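PDB 1L8R: dachshund from Homo sapiens, which acts as a transcription factor in organogenesis and here contributes its DACHbox-N domain, which contains a DNA-binding motif like that of forkhead/winged-helix proteins. Local coordinates for residues V10-A15 with D35-H40. Sequence-based numbering, arbitrary orientation.
Sequences VDLRGA and DLFLKH
Leu12 O takes a backbone hydrogen bond from Ala15 N (2.9 Å) and also lies against the Phe37 ring, approaching it obliquely, with Phe37 CZ 3.1 Å from Leu12 O. The return bond, Leu12 N to Ala15 O, closes a two-residue beta hairpin of the winged-helix-like DACHbox-N domain around a type I' turn from Leu12 to Ala15; Asp11 OD2 accepts from Gly14 N at 3.2 Å in an Asx motif, on the syn side but tilted out of the carboxylate plane. The Phe37 ring packs against this turn. Arg13 CD stands over the centre of one face of the Phe37 ring, 3.9 Å from the centroid and 7° off the normal, a clear CH-pi contact. With the Arg13 chain bent at chi3 (66°), the guanidinium stands steeply to the ring, planes 77° apart, with Phe37 CD1 at its edge; at 5.6 Å from Arg13 CZ to the Phe37 ring centroid any cation-pi attraction is weak. Arg13 NH1 is salt-bridged to Glu92, and the same side chain makes a cation-pi contact with Tyr95. Leu36 CB covers the opposite face, toward the rim. Ala15 CB meets Phe37 CZ at 3.7 Å, and Leu12 CG approaches Phe37 CE2 at 3.9 Å. An alanine in place of Phe37 is likely to leave Arg13 CD without its aromatic face and open a gap beside Leu12 and Ala15. The contact thus joins the hairpin of strands 8-12 and 15-22 to the C-terminal end of helix 30-37, with helix 88-99 alongside, where Tyr95 touches Phe37 and Glu92 touches Leu12.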
loop_
_atom_site.group_PDB
_atom_site.type_symbol
_atom_site.label_atom_id
_atom_site.label_comp_id
_atom_site.label_asym_id
_atom_site.label_seq_id
_atom_site.Cartn_x
_atom_site.Cartn_y
_atom_site.Cartn_z
ATOM N N VAL A 10 -7.597 8.688 0.572
ATOM C CA VAL A 10 -8.158 8.621 -0.770
ATOM C C VAL A 10 -9.046 7.393 -0.871
ATOM O O VAL A 10 -8.957 6.486 -0.047
ATOM C CB VAL A 10 -7.048 8.536 -1.839
ATOM C CG1 VAL A 10 -6.160 9.768 -1.758
ATOM C CG2 VAL A 10 -6.230 7.268 -1.646
ATOM N N ASP A 11 -9.902 7.358 -1.885
ATOM C CA ASP A 11 -10.802 6.228 -2.036
ATOM C C ASP A 11 -10.164 5.082 -2.801
ATOM O O ASP A 11 -9.473 5.287 -3.799
ATOM C CB ASP A 11 -12.087 6.655 -2.754
ATOM C CG ASP A 11 -13.166 5.579 -2.707
ATOM O OD1 ASP A 11 -13.806 5.423 -1.643
ATOM O OD2 ASP A 11 -13.366 4.882 -3.727
ATOM N N LEU A 12 -10.389 3.874 -2.307
ATOM C CA LEU A 12 -9.890 2.672 -2.947
ATOM C C LEU A 12 -10.988 1.636 -2.835
ATOM O O LEU A 12 -11.272 1.134 -1.746
ATOM C CB LEU A 12 -8.621 2.152 -2.265
ATOM C CG LEU A 12 -8.049 0.889 -2.922
ATOM C CD1 LEU A 12 -7.795 1.157 -4.401
ATOM C CD2 LEU A 12 -6.758 0.472 -2.231
ATOM N N ARG A 13 -11.622 1.334 -3.963
ATOM C CA ARG A 13 -12.691 0.348 -3.989
ATOM C C ARG A 13 -13.743 0.632 -2.911
ATOM O O ARG A 13 -14.194 -0.274 -2.216
ATOM C CB ARG A 13 -12.103 -1.055 -3.795
ATOM C CG ARG A 13 -10.997 -1.414 -4.782
ATOM C CD ARG A 13 -10.415 -2.799 -4.490
ATOM N NE ARG A 13 -11.383 -3.873 -4.703
ATOM C CZ ARG A 13 -11.692 -4.388 -5.891
ATOM N NH1 ARG A 13 -11.108 -3.936 -6.992
ATOM N NH2 ARG A 13 -12.592 -5.358 -5.979
ATOM N N GLY A 14 -14.111 1.901 -2.763
ATOM C CA GLY A 14 -15.126 2.268 -1.788
ATOM C C GLY A 14 -14.654 2.478 -0.363
ATOM O O GLY A 14 -15.443 2.833 0.513
ATOM N N ALA A 15 -13.368 2.261 -0.115
ATOM C CA ALA A 15 -12.830 2.443 1.222
ATOM C C ALA A 15 -11.844 3.600 1.238
ATOM O O ALA A 15 -11.409 4.077 0.187
ATOM C CB ALA A 15 -12.147 1.167 1.692
ATOM N N ASP A 35 -5.064 -5.567 3.945
ATOM C CA ASP A 35 -5.974 -5.930 5.032
ATOM C C ASP A 35 -7.434 -5.706 4.672
ATOM O O ASP A 35 -8.313 -6.432 5.137
ATOM C CB ASP A 35 -5.680 -5.129 6.306
ATOM C CG ASP A 35 -4.279 -5.339 6.820
ATOM O OD1 ASP A 35 -3.731 -6.451 6.648
ATOM O OD2 ASP A 35 -3.733 -4.388 7.414
ATOM N N LEU A 36 -7.689 -4.695 3.851
ATOM C CA LEU A 36 -9.053 -4.365 3.457
ATOM C C LEU A 36 -9.642 -5.225 2.353
ATOM O O LEU A 36 -10.841 -5.525 2.372
ATOM C CB LEU A 36 -9.135 -2.900 3.016
ATOM C CG LEU A 36 -9.007 -1.801 4.072
ATOM C CD1 LEU A 36 -8.870 -0.452 3.380
ATOM C CD2 LEU A 36 -10.229 -1.818 4.988
ATOM N N PHE A 37 -8.814 -5.640 1.398
ATOM C CA PHE A 37 -9.331 -6.399 0.266
ATOM C C PHE A 37 -8.766 -7.779 -0.056
ATOM O O PHE A 37 -9.375 -8.522 -0.827
ATOM C CB PHE A 37 -9.235 -5.519 -0.981
ATOM C CG PHE A 37 -9.884 -4.178 -0.820
ATOM C CD1 PHE A 37 -11.267 -4.071 -0.695
ATOM C CD2 PHE A 37 -9.115 -3.020 -0.771
ATOM C CE1 PHE A 37 -11.874 -2.827 -0.519
ATOM C CE2 PHE A 37 -9.711 -1.773 -0.595
ATOM C CZ PHE A 37 -11.095 -1.676 -0.469
ATOM N N LEU A 38 -7.619 -8.135 0.509
ATOM C CA LEU A 38 -7.018 -9.431 0.211
ATOM C C LEU A 38 -6.700 -10.254 1.453
ATOM O O LEU A 38 -6.019 -11.271 1.367
ATOM C CB LEU A 38 -5.739 -9.232 -0.606
ATOM C CG LEU A 38 -5.874 -8.570 -1.984
ATOM C CD1 LEU A 38 -4.490 -8.255 -2.535
ATOM C CD2 LEU A 38 -6.636 -9.488 -2.932
ATOM N N LYS A 39 -7.204 -9.813 2.599
ATOM C CA LYS A 39 -6.974 -10.494 3.871
ATOM C C LYS A 39 -7.126 -12.013 3.779
ATOM O O LYS A 39 -6.293 -12.761 4.293
ATOM C CB LYS A 39 -7.920 -9.938 4.934
ATOM N N HIS A 40 -8.190 -12.465 3.126
ATOM C CA HIS A 40 -8.440 -13.896 2.990
ATOM C C HIS A 40 -8.218 -14.387 1.565
ATOM O O HIS A 40 -7.730 -15.498 1.352
ATOM C CB HIS A 40 -9.862 -14.216 3.433
#